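Local coordinates for guanylate kinase (Coxiella burnetii, PDB 3TR0), which catalyses the ATP-dependent phosphorylation of GMP to GDP, giving ADP as the second product and probably serving the recycling of GMP, at residues L9-A14 against Q107-I112; I38-R43 against F56-T61; T42-P47 against Y79-G84; P118-F123 against E163-V168. One frame throughout, in Å; residues are numbered along the deposited sequence.

Contact 1: L9-A14 against Q107-I112; sequences LFIISA and QGARQI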
# COMPACT_ATOMS: atom_id res chain seq x y z
N LEU A 9 -3.80 3.85 -12.52
CA LEU A 9 -3.12 5.13 -12.68
C LEU A 9 -2.51 5.55 -11.35
O LEU A 9 -3.16 5.47 -10.31
CB LEU A 9 -4.10 6.20 -13.16
CG LEU A 9 -4.85 5.89 -14.46
CD1 LEU A 9 -5.80 7.03 -14.79
CD2 LEU A 9 -3.88 5.66 -15.60
N PHE A 10 -1.27 6.02 -11.39
CA PHE A 10 -0.60 6.50 -10.19
C PHE A 10 -0.24 7.96 -10.39
O PHE A 10 0.66 8.28 -11.17
CB PHE A 10 0.64 5.67 -9.90
CG PHE A 10 0.34 4.25 -9.50
CD1 PHE A 10 0.11 3.93 -8.17
CD2 PHE A 10 0.25 3.25 -10.45
CE1 PHE A 10 -0.17 2.63 -7.80
CE2 PHE A 10 -0.04 1.95 -10.08
CZ PHE A 10 -0.25 1.64 -8.75
N ILE A 11 -0.96 8.83 -9.69
CA ILE A 11 -0.78 10.27 -9.83
C ILE A 11 0.34 10.71 -8.90
O ILE A 11 0.32 10.39 -7.72
CB ILE A 11 -2.07 11.03 -9.46
CG1 ILE A 11 -3.23 10.58 -10.35
CG2 ILE A 11 -1.86 12.53 -9.57
CD1 ILE A 11 -4.59 10.89 -9.78
N ILE A 12 1.31 11.45 -9.44
CA ILE A 12 2.39 12.00 -8.64
C ILE A 12 2.36 13.51 -8.73
O ILE A 12 2.51 14.07 -9.82
CB ILE A 12 3.76 11.53 -9.14
CG1 ILE A 12 3.74 10.04 -9.46
CG2 ILE A 12 4.83 11.86 -8.12
CD1 ILE A 12 3.58 9.17 -8.24
N SER A 13 2.16 14.18 -7.60
CA SER A 13 2.13 15.65 -7.59
C SER A 13 3.12 16.21 -6.58
O SER A 13 3.42 15.57 -5.57
CB SER A 13 0.72 16.16 -7.28
OG SER A 13 -0.23 15.64 -8.19
N ALA A 14 3.62 17.41 -6.85
CA ALA A 14 4.58 18.05 -5.97
C ALA A 14 4.81 19.49 -6.41
O ALA A 14 4.60 19.83 -7.58
CB ALA A 14 5.90 17.29 -5.97
N GLN A 107 -4.82 20.15 -9.87
CA GLN A 107 -6.02 20.31 -10.70
C GLN A 107 -6.23 19.07 -11.56
O GLN A 107 -7.34 18.56 -11.66
CB GLN A 107 -5.89 21.53 -11.61
CG GLN A 107 -5.64 22.83 -10.88
CD GLN A 107 -5.42 23.98 -11.83
OE1 GLN A 107 -6.34 24.74 -12.13
NE2 GLN A 107 -4.19 24.12 -12.31
N GLY A 108 -5.16 18.60 -12.18
CA GLY A 108 -5.23 17.39 -12.98
C GLY A 108 -5.60 16.19 -12.14
O GLY A 108 -6.37 15.32 -12.57
N ALA A 109 -5.05 16.13 -10.93
CA ALA A 109 -5.34 15.03 -10.01
C ALA A 109 -6.84 14.92 -9.74
O ALA A 109 -7.41 13.83 -9.79
CB ALA A 109 -4.58 15.22 -8.70
N ARG A 110 -7.48 16.06 -9.44
CA ARG A 110 -8.92 16.07 -9.20
C ARG A 110 -9.69 15.48 -10.39
O ARG A 110 -10.65 14.74 -10.20
CB ARG A 110 -9.42 17.49 -8.90
CG ARG A 110 -8.93 18.07 -7.58
CD ARG A 110 -9.63 19.40 -7.28
NE ARG A 110 -9.29 19.94 -5.97
CZ ARG A 110 -9.89 20.99 -5.42
NH1 ARG A 110 -10.86 21.62 -6.07
NH2 ARG A 110 -9.52 21.43 -4.22
N GLN A 111 -9.25 15.81 -11.60
CA GLN A 111 -9.92 15.31 -12.81
C GLN A 111 -9.78 13.80 -12.94
O GLN A 111 -10.75 13.10 -13.22
CB GLN A 111 -9.35 15.99 -14.06
CG GLN A 111 -9.66 17.47 -14.15
CD GLN A 111 -8.93 18.13 -15.30
OE1 GLN A 111 -9.04 17.71 -16.45
NE2 GLN A 111 -8.15 19.16 -14.98
N ILE A 112 -8.56 13.31 -12.73
CA ILE A 112 -8.29 11.88 -12.85
C ILE A 112 -9.06 11.07 -11.80
O ILE A 112 -9.62 10.01 -12.11
CB ILE A 112 -6.79 11.58 -12.74
CG1 ILE A 112 -6.03 12.27 -13.88
CG2 ILE A 112 -6.54 10.08 -12.77
CD1 ILE A 112 -6.42 11.77 -15.26
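Leu9, Ile11, Ala109 and Ile112 meet through aliphatic branches, and no ring, amide or guanidinium plane takes part. The CG2 methyl of Ile112 is the common point. Leu9 reaches it with CD1, 3.7 Å from Ile112 CG2, and the two side chains cross at about a right angle. Ile11 brings its CD1 to the same methyl, with Ile11 CD1 also 3.7 Å from Ile112 CG2. Here the side chains slide past each other in opposite directions. The other branch of Ile11 serves a second partner. Its CG2 is anti to the backbone N (chi1 of CG1 -59°) and lies 3.9 Å from Ala109 CB. Ile11 thus spans one turn of the helix, with CD1 on Ile112 and CG2 on Ala109.

This is helix 106-115 packed on the central parallel sheet of a P-loop NTPase fold. The helix runs nearly antiparallel to strand 9-13, at 162°, with the axes 9.2 Å apart. Strand 9-13 leads into the loop that probably binds ATP, and Ala14 is its first predicted residue. Phe10 points away from the helix and packs on Leu120 and Leu101. At the end of the strand Ser13 OG sits 4.4 Å from Ala109 CB. That hydroxyl is hydrogen-bonded to Ile104 O. Near the start of the helix Gly108 touches the bound GMP, and Gly108 N is bonded to Asp105 OD1.

Contact 2: I38-R43 against F56-T61; sequences ISHTTR and FFIDET. With 5GP (guanosine-5'-monophosphate), chain D.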
# COMPACT_ATOMS: atom_id res chain seq x y z
N ILE A 38 3.93 10.95 -21.07
CA ILE A 38 4.58 12.18 -21.51
C ILE A 38 3.50 13.19 -21.90
O ILE A 38 2.72 12.96 -22.83
CB ILE A 38 5.51 11.93 -22.71
CG1 ILE A 38 6.62 10.95 -22.32
CG2 ILE A 38 6.10 13.25 -23.20
CD1 ILE A 38 7.30 11.29 -21.01
N SER A 39 3.46 14.29 -21.17
CA SER A 39 2.42 15.30 -21.34
C SER A 39 2.65 16.21 -22.54
O SER A 39 3.77 16.35 -23.03
CB SER A 39 2.32 16.17 -20.09
OG SER A 39 1.96 15.39 -18.95
N HIS A 40 1.56 16.82 -23.01
CA HIS A 40 1.64 17.93 -23.95
C HIS A 40 1.64 19.23 -23.14
O HIS A 40 0.99 19.32 -22.10
CB HIS A 40 0.45 17.91 -24.90
CG HIS A 40 0.53 16.84 -25.95
ND1 HIS A 40 0.22 15.52 -25.70
CD2 HIS A 40 0.85 16.91 -27.27
CE1 HIS A 40 0.37 14.82 -26.81
NE2 HIS A 40 0.75 15.64 -27.78
N THR A 41 2.39 20.22 -23.61
CA THR A 41 2.46 21.51 -22.93
C THR A 41 2.72 22.65 -23.91
O THR A 41 3.37 22.47 -24.93
CB THR A 41 3.55 21.52 -21.85
OG1 THR A 41 3.48 22.74 -21.11
CG2 THR A 41 4.93 21.40 -22.49
N THR A 42 2.20 23.83 -23.57
CA THR A 42 2.46 25.03 -24.35
C THR A 42 3.62 25.79 -23.72
O THR A 42 4.09 26.79 -24.26
CB THR A 42 1.24 25.96 -24.40
OG1 THR A 42 0.89 26.37 -23.07
CG2 THR A 42 0.06 25.25 -25.04
N ARG A 43 4.07 25.32 -22.56
CA ARG A 43 5.21 25.92 -21.89
C ARG A 43 6.40 25.89 -22.84
O ARG A 43 6.72 24.84 -23.41
CB ARG A 43 5.52 25.17 -20.59
CG ARG A 43 6.48 25.90 -19.65
CD ARG A 43 7.90 25.42 -19.84
NE ARG A 43 8.13 24.15 -19.16
CZ ARG A 43 9.07 23.28 -19.50
NH1 ARG A 43 9.86 23.52 -20.54
NH2 ARG A 43 9.22 22.16 -18.81
N PHE A 56 5.76 16.65 -25.03
CA PHE A 56 5.46 16.95 -26.41
C PHE A 56 5.20 18.45 -26.43
O PHE A 56 4.16 18.90 -25.96
CB PHE A 56 4.23 16.19 -26.89
CG PHE A 56 4.42 14.70 -26.95
CD1 PHE A 56 5.18 14.13 -27.96
CD2 PHE A 56 3.83 13.88 -26.01
CE1 PHE A 56 5.36 12.76 -28.02
CE2 PHE A 56 4.00 12.51 -26.06
CZ PHE A 56 4.77 11.95 -27.07
N PHE A 57 6.15 19.21 -26.96
CA PHE A 57 6.03 20.66 -26.95
C PHE A 57 5.22 21.14 -28.15
O PHE A 57 5.58 20.88 -29.29
CB PHE A 57 7.41 21.31 -26.92
CG PHE A 57 8.22 20.94 -25.71
CD1 PHE A 57 8.13 21.69 -24.54
CD2 PHE A 57 9.09 19.86 -25.74
CE1 PHE A 57 8.89 21.36 -23.43
CE2 PHE A 57 9.85 19.53 -24.63
CZ PHE A 57 9.75 20.28 -23.48
N ILE A 58 4.13 21.84 -27.87
CA ILE A 58 3.26 22.36 -28.92
C ILE A 58 2.86 23.79 -28.61
O ILE A 58 3.17 24.31 -27.53
CB ILE A 58 2.01 21.49 -29.08
CG1 ILE A 58 1.26 21.37 -27.75
CG2 ILE A 58 2.38 20.11 -29.59
CD1 ILE A 58 -0.07 20.65 -27.86
N ASP A 59 2.17 24.44 -29.54
CA ASP A 59 1.70 25.80 -29.31
C ASP A 59 0.26 25.85 -28.81
O ASP A 59 -0.42 24.82 -28.77
CB ASP A 59 1.88 26.67 -30.57
CG ASP A 59 1.23 26.08 -31.80
OD1 ASP A 59 0.16 25.45 -31.69
OD2 ASP A 59 1.78 26.26 -32.91
N GLU A 60 -0.18 27.04 -28.41
CA GLU A 60 -1.53 27.23 -27.89
C GLU A 60 -2.61 26.78 -28.88
O GLU A 60 -3.62 26.20 -28.48
CB GLU A 60 -1.76 28.70 -27.54
CG GLU A 60 -1.52 29.05 -26.09
CD GLU A 60 -2.06 30.42 -25.73
OE1 GLU A 60 -2.90 30.50 -24.80
OE2 GLU A 60 -1.65 31.41 -26.37
N THR A 61 -2.39 27.07 -30.16
CA THR A 61 -3.34 26.71 -31.19
C THR A 61 -3.55 25.20 -31.21
O THR A 61 -4.68 24.71 -31.21
CB THR A 61 -2.87 27.17 -32.58
OG1 THR A 61 -2.71 28.60 -32.58
CG2 THR A 61 -3.88 26.78 -33.65
P 5GP D . 7.17 22.38 -15.68
O1P 5GP D . 7.91 21.29 -16.41
O2P 5GP D . 6.71 23.58 -16.47
O3P 5GP D . 8.01 22.82 -14.50
O5' 5GP D . 5.93 21.75 -14.90
C5' 5GP D . 4.93 22.57 -14.34
C4' 5GP D . 3.93 21.76 -13.56
O4' 5GP D . 2.81 21.42 -14.40
C3' 5GP D . 4.43 20.41 -13.07
O3' 5GP D . 5.20 20.50 -11.88
C2' 5GP D . 3.15 19.60 -12.89
O2' 5GP D . 2.57 19.86 -11.62
C1' 5GP D . 2.23 20.21 -13.96
N9 5GP D . 2.05 19.33 -15.12
C8 5GP D . 2.96 18.84 -15.98
N7 5GP D . 2.32 18.08 -16.90
C5 5GP D . 0.99 18.11 -16.61
C6 5GP D . -0.15 17.54 -17.16
O6 5GP D . -0.08 16.81 -18.18
N1 5GP D . -1.34 17.79 -16.60
C2 5GP D . -1.45 18.56 -15.51
N2 5GP D . -2.66 18.79 -14.95
N3 5GP D . -0.37 19.12 -14.95
C4 5GP D . 0.85 18.90 -15.49
O HOH W 1 5.51 24.46 -25.85
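The outer edge of the mixed sheet in the GMP-binding region is formed here, where strand 56-57 lies parallel to strand 40-41. His40 pairs with Phe56 and Thr41 with Phe57. Three backbone bonds join them. Phe56 N donates to Ser39 O at 2.8 Å, Thr41 N donates to Phe56 O at 3.2 Å, and Ile58 N donates to Thr41 O at 3.1 Å. The last is almost straight, 177° at the hydrogen.

On one face of the sheet the rings of His40 and Phe56 form an offset stack, with planes 26° apart. Phe56 CB sits over the imidazole face, 3.7 Å from the His40 ring centroid, in a CH-pi contact. Ile58 CD1 approaches the same ring near CD2. The Phe56 ring also meets Ile38, which crosses it at about a right angle, with Phe56 CE2 on Ile38 CG2. The other face carries Thr41 and Phe57. Thr41 turns CG2 toward Phe57 CD1, while Thr41 OG1 accepts from Arg43 N in an ST turn and is bonded to His82 O.

The pocket lies beyond this face. Ser39 OG donates to GMP O6 at 2.6 Å, a contact with the guanine base. Arg43 is bent at chi2 and chi3 and brings its guanidinium edge to the phosphate. The third nitrogen of Arg43, NH1, forms a salt bridge with Asp49. Arg43 NE donates to GMP O2P at 3.1 Å, and Arg43 NH2 to GMP O1P at 2.9 Å.

Contact 3: T42-P47 against Y79-G84; sequences TRPKRP and YERHYG. With 5GP (guanosine-5'-monophosphate), chain D; SO4 (sulfate ion), chain C.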
# COMPACT_ATOMS: atom_id res chain seq x y z
N THR A 42 2.20 23.83 -23.57
CA THR A 42 2.46 25.03 -24.35
C THR A 42 3.62 25.79 -23.72
O THR A 42 4.09 26.79 -24.26
CB THR A 42 1.24 25.96 -24.40
OG1 THR A 42 0.89 26.37 -23.07
CG2 THR A 42 0.06 25.25 -25.04
N ARG A 43 4.07 25.32 -22.56
CA ARG A 43 5.21 25.92 -21.89
C ARG A 43 6.40 25.89 -22.84
O ARG A 43 6.72 24.84 -23.41
CB ARG A 43 5.52 25.17 -20.59
CG ARG A 43 6.48 25.90 -19.65
CD ARG A 43 7.90 25.42 -19.84
NE ARG A 43 8.13 24.15 -19.16
CZ ARG A 43 9.07 23.28 -19.50
NH1 ARG A 43 9.86 23.52 -20.54
NH2 ARG A 43 9.22 22.16 -18.81
N PRO A 44 7.07 27.03 -23.03
CA PRO A 44 8.14 27.08 -24.02
C PRO A 44 9.21 26.02 -23.77
O PRO A 44 9.60 25.79 -22.63
CB PRO A 44 8.72 28.49 -23.85
CG PRO A 44 8.29 28.93 -22.49
CD PRO A 44 6.95 28.29 -22.27
N LYS A 45 9.67 25.38 -24.84
CA LYS A 45 10.74 24.39 -24.74
C LYS A 45 12.02 25.07 -24.26
O LYS A 45 12.46 26.05 -24.84
CB LYS A 45 10.96 23.73 -26.10
CG LYS A 45 11.94 22.57 -26.07
CD LYS A 45 12.01 21.91 -27.44
CE LYS A 45 13.07 20.84 -27.49
NZ LYS A 45 13.16 20.23 -28.85
N ARG A 46 12.59 24.54 -23.18
CA ARG A 46 13.78 25.14 -22.58
C ARG A 46 15.05 24.46 -23.09
O ARG A 46 15.00 23.33 -23.58
CB ARG A 46 13.73 25.01 -21.05
CG ARG A 46 12.47 25.59 -20.41
CD ARG A 46 12.40 27.10 -20.57
NE ARG A 46 11.22 27.65 -19.93
CZ ARG A 46 11.19 28.11 -18.68
NH1 ARG A 46 12.29 28.09 -17.94
NH2 ARG A 46 10.06 28.60 -18.18
N PRO A 47 16.19 25.16 -22.99
CA PRO A 47 17.47 24.50 -23.30
C PRO A 47 17.63 23.26 -22.42
O PRO A 47 17.45 23.34 -21.21
CB PRO A 47 18.50 25.56 -22.91
CG PRO A 47 17.78 26.86 -23.07
CD PRO A 47 16.36 26.58 -22.67
N TYR A 79 0.67 28.54 -14.20
CA TYR A 79 1.52 29.69 -14.51
C TYR A 79 1.30 30.15 -15.95
O TYR A 79 2.25 30.31 -16.71
CB TYR A 79 2.99 29.35 -14.25
CG TYR A 79 3.94 30.49 -14.56
CD1 TYR A 79 3.99 31.62 -13.74
CD2 TYR A 79 4.78 30.45 -15.66
CE1 TYR A 79 4.86 32.66 -14.02
CE2 TYR A 79 5.65 31.48 -15.95
CZ TYR A 79 5.68 32.59 -15.12
OH TYR A 79 6.55 33.62 -15.41
N GLU A 80 0.04 30.34 -16.31
CA GLU A 80 -0.33 30.88 -17.62
C GLU A 80 0.09 30.00 -18.80
O GLU A 80 0.12 30.47 -19.94
CB GLU A 80 0.21 32.29 -17.80
CG GLU A 80 -0.28 33.28 -16.75
CD GLU A 80 0.11 34.70 -17.07
OE1 GLU A 80 -0.05 35.11 -18.24
OE2 GLU A 80 0.58 35.41 -16.15
N ARG A 81 0.41 28.74 -18.54
CA ARG A 81 0.72 27.80 -19.60
C ARG A 81 -0.21 26.59 -19.50
O ARG A 81 -0.85 26.37 -18.47
CB ARG A 81 2.18 27.35 -19.53
CG ARG A 81 3.19 28.48 -19.67
CD ARG A 81 3.15 29.11 -21.05
NE ARG A 81 4.15 30.17 -21.18
CZ ARG A 81 4.37 30.86 -22.29
NH1 ARG A 81 3.66 30.61 -23.39
NH2 ARG A 81 5.30 31.81 -22.31
N HIS A 82 -0.27 25.81 -20.56
CA HIS A 82 -1.20 24.69 -20.62
C HIS A 82 -0.46 23.36 -20.61
O HIS A 82 0.58 23.21 -21.26
CB HIS A 82 -2.09 24.79 -21.86
CG HIS A 82 -2.99 25.99 -21.84
ND1 HIS A 82 -4.08 26.09 -21.01
CD2 HIS A 82 -2.96 27.14 -22.55
CE1 HIS A 82 -4.69 27.25 -21.20
NE2 HIS A 82 -4.02 27.91 -22.14
N TYR A 83 -1.00 22.41 -19.86
CA TYR A 83 -0.47 21.06 -19.77
C TYR A 83 -1.62 20.06 -19.81
O TYR A 83 -2.69 20.30 -19.24
CB TYR A 83 0.27 20.87 -18.44
CG TYR A 83 1.39 21.85 -18.16
CD1 TYR A 83 2.71 21.45 -18.24
CD2 TYR A 83 1.11 23.16 -17.79
CE1 TYR A 83 3.74 22.34 -17.98
CE2 TYR A 83 2.13 24.05 -17.52
CZ TYR A 83 3.44 23.63 -17.62
OH TYR A 83 4.46 24.52 -17.35
N GLY A 84 -1.41 18.92 -20.46
CA GLY A 84 -2.45 17.91 -20.52
C GLY A 84 -1.94 16.51 -20.74
O GLY A 84 -0.84 16.30 -21.26
P 5GP D . 7.17 22.38 -15.68
O1P 5GP D . 7.91 21.29 -16.41
O2P 5GP D . 6.71 23.58 -16.47
O3P 5GP D . 8.01 22.82 -14.50
O5' 5GP D . 5.93 21.75 -14.90
C5' 5GP D . 4.93 22.57 -14.34
C4' 5GP D . 3.93 21.76 -13.56
O4' 5GP D . 2.81 21.42 -14.40
C3' 5GP D . 4.43 20.41 -13.07
O3' 5GP D . 5.20 20.50 -11.88
C2' 5GP D . 3.15 19.60 -12.89
O2' 5GP D . 2.57 19.86 -11.62
C1' 5GP D . 2.23 20.21 -13.96
N9 5GP D . 2.05 19.33 -15.12
C8 5GP D . 2.96 18.84 -15.98
N7 5GP D . 2.32 18.08 -16.90
C5 5GP D . 0.99 18.11 -16.61
C6 5GP D . -0.15 17.54 -17.16
O6 5GP D . -0.08 16.81 -18.18
N1 5GP D . -1.34 17.79 -16.60
C2 5GP D . -1.45 18.56 -15.51
N2 5GP D . -2.66 18.79 -14.95
N3 5GP D . -0.37 19.12 -14.95
C4 5GP D . 0.85 18.90 -15.49
S SO4 C . 15.32 17.50 -29.43
O1 SO4 C . 15.59 16.07 -29.31
O2 SO4 C . 15.84 18.20 -28.26
O3 SO4 C . 15.99 18.02 -30.63
O4 SO4 C . 13.89 17.73 -29.54
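Thr42 meets His82 where the chain leaves strand 40-41 and passes beside strand 81-86, in the mixed sheet of the GMP-binding region. Two bonds join the residues. Thr42 N donates to His82 O at 2.9 Å, and His82 N donates to Thr42 OG1 at 2.8 Å. The hydroxyl takes the place of a backbone acceptor. It can do so because OG1 sits between the backbone N and the carbonyl carbon (chi1 61°), facing strand 81-86. The methyl CG2 is left to touch His82 CB. The His82 ring itself meets that of Phe63.

Arg81 folds back over the loop. Its chain bends at chi2 (-66°) and is extended beyond, so that the aliphatic part passes Arg43 CA. One face of the Arg81 guanidinium then receives Pro44 CD, which is 3.5 Å from Arg81 NE. The ring of Pro44 and the arginine chain cross at about a right angle.

On the side turned away from the phosphate, Arg43 NH1 donates to Pro44 O at 3.1 Å, nearly in the guanidinium plane, and so holds the group to its own loop. Tyr83 crosses the aliphatic part of Arg43, with Tyr83 OH 3.4 Å from Arg43 CG. One face of the tyrosine ring lies under the ribose, GMP O4' being above its centre. Tyr83 CB packs on the guanine at C5. At the far end of the same side chain, Tyr83 OH donates to GMP O2P at 2.6 Å.

Contact 4: P118-F123 against E163-V168; sequences PALSIF and EFDYLV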
# COMPACT_ATOMS: atom_id res chain seq x y z
N PRO A 118 -10.22 4.06 -9.21
CA PRO A 118 -9.19 3.25 -8.54
C PRO A 118 -7.84 3.96 -8.43
O PRO A 118 -6.98 3.49 -7.70
CB PRO A 118 -9.05 2.03 -9.47
CG PRO A 118 -10.31 1.99 -10.25
CD PRO A 118 -10.68 3.43 -10.46
N ALA A 119 -7.67 5.07 -9.14
CA ALA A 119 -6.40 5.79 -9.15
C ALA A 119 -5.87 6.12 -7.74
O ALA A 119 -6.62 6.54 -6.86
CB ALA A 119 -6.51 7.06 -9.98
N LEU A 120 -4.56 5.93 -7.56
CA LEU A 120 -3.91 6.29 -6.31
C LEU A 120 -3.08 7.55 -6.54
O LEU A 120 -2.47 7.71 -7.60
CB LEU A 120 -3.01 5.15 -5.81
CG LEU A 120 -3.70 3.88 -5.32
CD1 LEU A 120 -2.67 2.93 -4.71
CD2 LEU A 120 -4.78 4.21 -4.31
N SER A 121 -3.05 8.44 -5.55
CA SER A 121 -2.30 9.68 -5.70
C SER A 121 -1.26 9.83 -4.59
O SER A 121 -1.52 9.49 -3.43
CB SER A 121 -3.25 10.88 -5.77
OG SER A 121 -4.03 11.00 -4.60
N ILE A 122 -0.08 10.31 -4.97
CA ILE A 122 1.05 10.47 -4.06
C ILE A 122 1.56 11.90 -4.15
O ILE A 122 1.81 12.41 -5.24
CB ILE A 122 2.22 9.54 -4.47
CG1 ILE A 122 1.74 8.09 -4.58
CG2 ILE A 122 3.39 9.69 -3.50
CD1 ILE A 122 2.74 7.17 -5.28
N PHE A 123 1.70 12.56 -3.00
CA PHE A 123 2.24 13.91 -2.97
C PHE A 123 3.67 13.90 -2.45
O PHE A 123 3.94 13.38 -1.37
CB PHE A 123 1.36 14.83 -2.12
CG PHE A 123 1.54 16.29 -2.43
CD1 PHE A 123 0.66 16.94 -3.28
CD2 PHE A 123 2.59 17.01 -1.88
CE1 PHE A 123 0.82 18.29 -3.58
CE2 PHE A 123 2.76 18.35 -2.18
CZ PHE A 123 1.87 18.99 -3.03
N GLU A 163 -5.63 16.16 -0.39
CA GLU A 163 -6.43 15.48 -1.40
C GLU A 163 -5.77 14.19 -1.87
O GLU A 163 -6.33 13.45 -2.69
CB GLU A 163 -6.69 16.42 -2.58
CG GLU A 163 -7.43 17.68 -2.16
CD GLU A 163 -7.45 18.76 -3.22
OE1 GLU A 163 -7.27 18.43 -4.42
OE2 GLU A 163 -7.63 19.94 -2.86
N PHE A 164 -4.59 13.90 -1.33
CA PHE A 164 -3.78 12.79 -1.83
C PHE A 164 -3.79 11.60 -0.89
O PHE A 164 -3.99 11.75 0.31
CB PHE A 164 -2.35 13.27 -2.11
CG PHE A 164 -2.26 14.18 -3.29
CD1 PHE A 164 -2.70 15.49 -3.20
CD2 PHE A 164 -1.79 13.73 -4.51
CE1 PHE A 164 -2.66 16.33 -4.29
CE2 PHE A 164 -1.74 14.57 -5.61
CZ PHE A 164 -2.17 15.87 -5.50
N ASP A 165 -3.57 10.41 -1.44
CA ASP A 165 -3.62 9.17 -0.66
C ASP A 165 -2.37 8.94 0.18
O ASP A 165 -2.44 8.39 1.28
CB ASP A 165 -3.83 7.97 -1.58
CG ASP A 165 -5.11 8.07 -2.38
OD1 ASP A 165 -6.19 8.25 -1.78
OD2 ASP A 165 -5.04 7.98 -3.62
N TYR A 166 -1.22 9.35 -0.34
CA TYR A 166 0.06 9.10 0.30
C TYR A 166 0.88 10.37 0.29
O TYR A 166 0.76 11.18 -0.63
CB TYR A 166 0.84 8.02 -0.45
CG TYR A 166 0.14 6.68 -0.47
CD1 TYR A 166 0.27 5.80 0.60
CD2 TYR A 166 -0.64 6.31 -1.54
CE1 TYR A 166 -0.38 4.56 0.59
CE2 TYR A 166 -1.29 5.08 -1.56
CZ TYR A 166 -1.16 4.22 -0.50
OH TYR A 166 -1.81 3.00 -0.53
N LEU A 167 1.72 10.53 1.31
CA LEU A 167 2.70 11.61 1.35
C LEU A 167 4.10 11.02 1.46
O LEU A 167 4.35 10.15 2.30
CB LEU A 167 2.44 12.55 2.54
CG LEU A 167 1.04 13.12 2.71
CD1 LEU A 167 1.01 14.03 3.93
CD2 LEU A 167 0.60 13.89 1.47
N VAL A 168 5.01 11.47 0.60
CA VAL A 168 6.39 10.99 0.64
C VAL A 168 7.34 12.18 0.68
O VAL A 168 7.22 13.09 -0.12
CB VAL A 168 6.73 10.13 -0.59
CG1 VAL A 168 8.19 9.72 -0.54
CG2 VAL A 168 5.83 8.90 -0.65
O HOH W 2 -6.46 9.70 -5.12
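Phe123 turns the edge of its ring to the face of Phe164 in a T-shaped pair, beside strand 166-169, at the edge of the P-loop NTPase core sheet within this chain, and its parallel neighbour 120-125. The planes stand 75° apart, and Phe123 CD1 comes 3.5 Å from Phe164 CE1. A chi1 of -159° swings the Phe123 ring edge onto Phe164. Phe123 CB also lies over that face, in a CH-pi contact. Leu167 CD2 packs on that CB. The other face of the sheet carries Ile122, whose CG2 lies alongside Val168 CG2, and Tyr166, whose CE2 edge meets Leu120 CD1. Helix 173-187 packs on this side.

Outward come the strand bonds. Phe123 N donates to Tyr166 O and Val168 N to Phe123 O, each at 2.9 Å. Gln194 NE2 of the second subunit is hydrogen-bonded to Leu167 O.

The polar edge gathers at Ser121 and Asp165. Tyr166 N donates to Ser121 O at 3.1 Å, and Asp165 N to Ser121 OG at 3.2 Å. That hydroxyl is also bonded to Arg113 NH2. A water bonded to Ser121 OG donates to Asp165 OD2. Asp165 OD2 accepts a second hydrogen bond, on its anti side, from Ser121 N at 2.8 Å.

The four contacts form two groups. Contacts 1 and 4 belong to the five-stranded parallel core sheet, their centres about 8 Å apart. Strands 9-13 and 120-125 are neighbours there, and helix 106-115 leads into strand 120-125. The Arg110 to Glu163 salt bridge also joins them. Contacts 2 and 3 lie about 6 Å apart, centre to centre, in the mixed sheet, and share Thr42 and Arg43. Both touch GMP. Their centres are about 18 Å from that of contact 1 and 25 to 26 Å from that of contact 4. Along the chain, contacts 2 and 3 fall between the two segments of contact 1, and contact 4 follows. The GMP-binding region is thus an insertion in the nucleotide-binding core.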